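Local coordinates for DNA replication protein DnaC (Aquifex aeolicus, PDB 3ECC) that acts as a bacterial helicase loader in the initiation of DNA replication, binding an adenine nucleotide together with magnesium, at residues A[78-82]-A[94-98]. Residues are numbered along the deposited sequence; the frame is centred on the assembly and turned at random.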
ATOM      1  N   LEU A  78      -6.318   8.703  -5.950  1.00 53.57           N
ATOM      2  CA  LEU A  78      -6.472   9.380  -4.656  1.00 54.44           C
ATOM      3  C   LEU A  78      -5.924  10.797  -4.697  1.00 55.23           C
ATOM      4  O   LEU A  78      -6.541  11.722  -4.182  1.00 55.18           O
ATOM      5  CB  LEU A  78      -5.805   8.591  -3.519  1.00 54.16           C
ATOM      6  CG  LEU A  78      -5.898   9.173  -2.098  1.00 53.84           C
ATOM      7  CD1 LEU A  78      -7.337   9.247  -1.586  1.00 53.30           C
ATOM      8  CD2 LEU A  78      -5.045   8.372  -1.136  1.00 53.37           C
ATOM      9  N   ILE A  79      -4.779  10.960  -5.353  1.00 56.54           N
ATOM     10  CA  ILE A  79      -4.113  12.250  -5.461  1.00 57.81           C
ATOM     11  C   ILE A  79      -4.898  13.258  -6.304  1.00 58.80           C
ATOM     12  O   ILE A  79      -5.070  14.398  -5.885  1.00 58.83           O
ATOM     13  CB  ILE A  79      -2.670  12.078  -5.974  1.00 57.65           C
ATOM     14  CG1 ILE A  79      -1.777  11.629  -4.822  1.00 57.41           C
ATOM     15  CG2 ILE A  79      -2.137  13.363  -6.597  1.00 57.85           C
ATOM     16  CD1 ILE A  79      -0.559  10.894  -5.275  1.00 58.37           C
ATOM     17  N   PHE A  80      -5.395  12.826  -7.464  1.00 60.21           N
ATOM     18  CA  PHE A  80      -6.229  13.685  -8.325  1.00 61.65           C
ATOM     19  C   PHE A  80      -7.524  14.124  -7.633  1.00 62.39           C
ATOM     20  O   PHE A  80      -7.974  15.257  -7.812  1.00 62.61           O
ATOM     21  CB  PHE A  80      -6.566  12.997  -9.665  1.00 61.62           C
ATOM     22  CG  PHE A  80      -5.438  13.013 -10.667  1.00 62.14           C
ATOM     23  CD1 PHE A  80      -4.806  14.201 -11.012  1.00 62.93           C
ATOM     24  CD2 PHE A  80      -5.030  11.841 -11.291  1.00 62.34           C
ATOM     25  CE1 PHE A  80      -3.764  14.213 -11.941  1.00 62.94           C
ATOM     26  CE2 PHE A  80      -3.994  11.845 -12.218  1.00 62.42           C
ATOM     27  CZ  PHE A  80      -3.362  13.032 -12.546  1.00 62.69           C
ATOM     28  N   ARG A  81      -8.125  13.217  -6.865  1.00 63.37           N
ATOM     29  CA  ARG A  81      -9.324  13.531  -6.092  1.00 64.60           C
ATOM     30  C   ARG A  81      -9.028  14.646  -5.106  1.00 65.55           C
ATOM     31  O   ARG A  81      -9.664  15.701  -5.137  1.00 65.72           O
ATOM     32  CB  ARG A  81      -9.799  12.311  -5.310  1.00 64.57           C
ATOM     33  CG  ARG A  81     -10.702  11.376  -6.066  1.00 64.91           C
ATOM     34  CD  ARG A  81     -11.568  10.627  -5.086  1.00 66.01           C
ATOM     35  NE  ARG A  81     -11.812   9.248  -5.495  1.00 66.47           N
ATOM     36  CZ  ARG A  81     -12.524   8.378  -4.785  1.00 66.63           C
ATOM     37  NH1 ARG A  81     -13.064   8.746  -3.631  1.00 66.15           N
ATOM     38  NH2 ARG A  81     -12.697   7.137  -5.228  1.00 66.74           N
ATOM     39  N   LEU A  82      -8.052  14.402  -4.235  1.00 66.63           N
ATOM     40  CA  LEU A  82      -7.679  15.343  -3.193  1.00 67.70           C
ATOM     41  C   LEU A  82      -7.246  16.691  -3.746  1.00 68.70           C
ATOM     42  O   LEU A  82      -7.748  17.717  -3.299  1.00 68.94           O
ATOM     43  CB  LEU A  82      -6.577  14.766  -2.312  1.00 67.52           C
ATOM     44  CG  LEU A  82      -7.003  13.653  -1.355  1.00 67.71           C
ATOM     45  CD1 LEU A  82      -5.777  12.939  -0.801  1.00 67.60           C
ATOM     46  CD2 LEU A  82      -7.888  14.185  -0.229  1.00 67.51           C
ATOM     47  N   PHE A  94     -13.399  14.442   3.454  1.00 70.39           N
ATOM     48  CA  PHE A  94     -12.782  13.334   2.743  1.00 68.86           C
ATOM     49  C   PHE A  94     -11.324  13.122   3.159  1.00 68.06           C
ATOM     50  O   PHE A  94     -10.883  11.982   3.334  1.00 67.88           O
ATOM     51  CB  PHE A  94     -12.879  13.545   1.237  1.00 68.68           C
ATOM     52  CG  PHE A  94     -12.247  12.449   0.432  1.00 68.26           C
ATOM     53  CD1 PHE A  94     -12.839  11.194   0.350  1.00 67.99           C
ATOM     54  CD2 PHE A  94     -11.063  12.672  -0.254  1.00 67.86           C
ATOM     55  CE1 PHE A  94     -12.253  10.179  -0.398  1.00 67.37           C
ATOM     56  CE2 PHE A  94     -10.475  11.667  -1.007  1.00 67.58           C
ATOM     57  CZ  PHE A  94     -11.071  10.417  -1.079  1.00 67.19           C
ATOM     58  N   LEU A  95     -10.588  14.219   3.323  1.00 66.91           N
ATOM     59  CA  LEU A  95      -9.179  14.146   3.688  1.00 65.81           C
ATOM     60  C   LEU A  95      -8.962  13.522   5.072  1.00 65.50           C
ATOM     61  O   LEU A  95      -8.026  12.741   5.261  1.00 65.55           O
ATOM     62  CB  LEU A  95      -8.528  15.525   3.606  1.00 65.52           C
ATOM     63  CG  LEU A  95      -7.044  15.628   3.963  1.00 64.59           C
ATOM     64  CD1 LEU A  95      -6.179  14.824   3.005  1.00 64.30           C
ATOM     65  CD2 LEU A  95      -6.608  17.077   3.985  1.00 63.08           C
ATOM     66  N   LYS A  96      -9.833  13.857   6.025  1.00 64.93           N
ATOM     67  CA  LYS A  96      -9.733  13.323   7.399  1.00 64.32           C
ATOM     68  C   LYS A  96     -10.030  11.834   7.467  1.00 63.76           C
ATOM     69  O   LYS A  96      -9.386  11.100   8.222  1.00 63.67           O
ATOM     70  CB  LYS A  96     -10.674  14.064   8.352  1.00 64.57           C
ATOM     71  CG  LYS A  96     -10.012  15.161   9.154  1.00 65.30           C
ATOM     72  CD  LYS A  96     -11.048  16.102   9.720  1.00 66.09           C
ATOM     73  CE  LYS A  96     -10.509  17.516   9.770  1.00 66.41           C
ATOM     74  NZ  LYS A  96     -11.608  18.490   9.554  1.00 66.65           N
ATOM     75  N   THR A  97     -11.015  11.394   6.686  1.00 62.80           N
ATOM     76  CA  THR A  97     -11.382   9.986   6.637  1.00 62.03           C
ATOM     77  C   THR A  97     -10.261   9.156   6.035  1.00 61.45           C
ATOM     78  O   THR A  97     -10.052   8.009   6.440  1.00 61.92           O
ATOM     79  CB  THR A  97     -12.659   9.757   5.820  1.00 62.12           C
ATOM     80  OG1 THR A  97     -12.592  10.534   4.617  1.00 62.04           O
ATOM     81  CG2 THR A  97     -13.893  10.162   6.628  1.00 62.16           C
ATOM     82  N   VAL A  98      -9.535   9.744   5.083  1.00 60.15           N
ATOM     83  CA  VAL A  98      -8.371   9.093   4.488  1.00 58.93           C
ATOM     84  C   VAL A  98      -7.199   9.068   5.467  1.00 58.16           C
ATOM     85  O   VAL A  98      -6.668   8.001   5.771  1.00 58.16           O
ATOM     86  CB  VAL A  98      -7.941   9.769   3.159  1.00 58.92           C
ATOM     87  CG1 VAL A  98      -6.573   9.264   2.718  1.00 58.42           C
ATOM     88  CG2 VAL A  98      -8.974   9.517   2.078  1.00 58.74           C
TER
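In the P-loop NTPase fold of this AAA-family protein, the helices 75-86 and 93-99 follow edge strand 71-74 and lead into strand 104-107, and they meet here mainly through Phe-94, Leu-78, Arg-81 and Leu-82. The two segments run roughly antiparallel, their axes 147° apart and 11.8 Å from each other at closest approach, a wide spacing bridged by side chains without any hydrogen bond across it. Phe-94 does most of the bridging: its CB bond points toward 78-82, and CG anti to the backbone N (chi1 179°) sets the ring among Leu-78, Arg-81 and Leu-82. Leu-82 meets the ring at its edge, CD2 lying 3.5 Å from Phe-94 CD2, whereas Leu-78 CD1 approaches Phe-94 CZ obliquely at 3.9 Å. One face is covered from within 94-98, by Val-98 CG2 one turn on, offset toward the rim; this methyl also meets Leu-78 CD1 at 4.0 Å. On the exposed margin, Arg-81 crosses the phenylalanine, its guanidinium plane tilted 26° from the ring and NH1 3.6 Å from CE1 of Phe-94. An alanine in place of Phe-94 is likely to open a gap between the helices, leaving Leu-82 CD2 and the Arg-81 guanidinium without the ring they pack against. Leu-78 and Val-98 also touch Phe-73 of strand 71-74, which ties the pair to the sheet. Beyond the ring, Leu-82 CD2 also packs against Leu-95 CD1 at 3.7 Å.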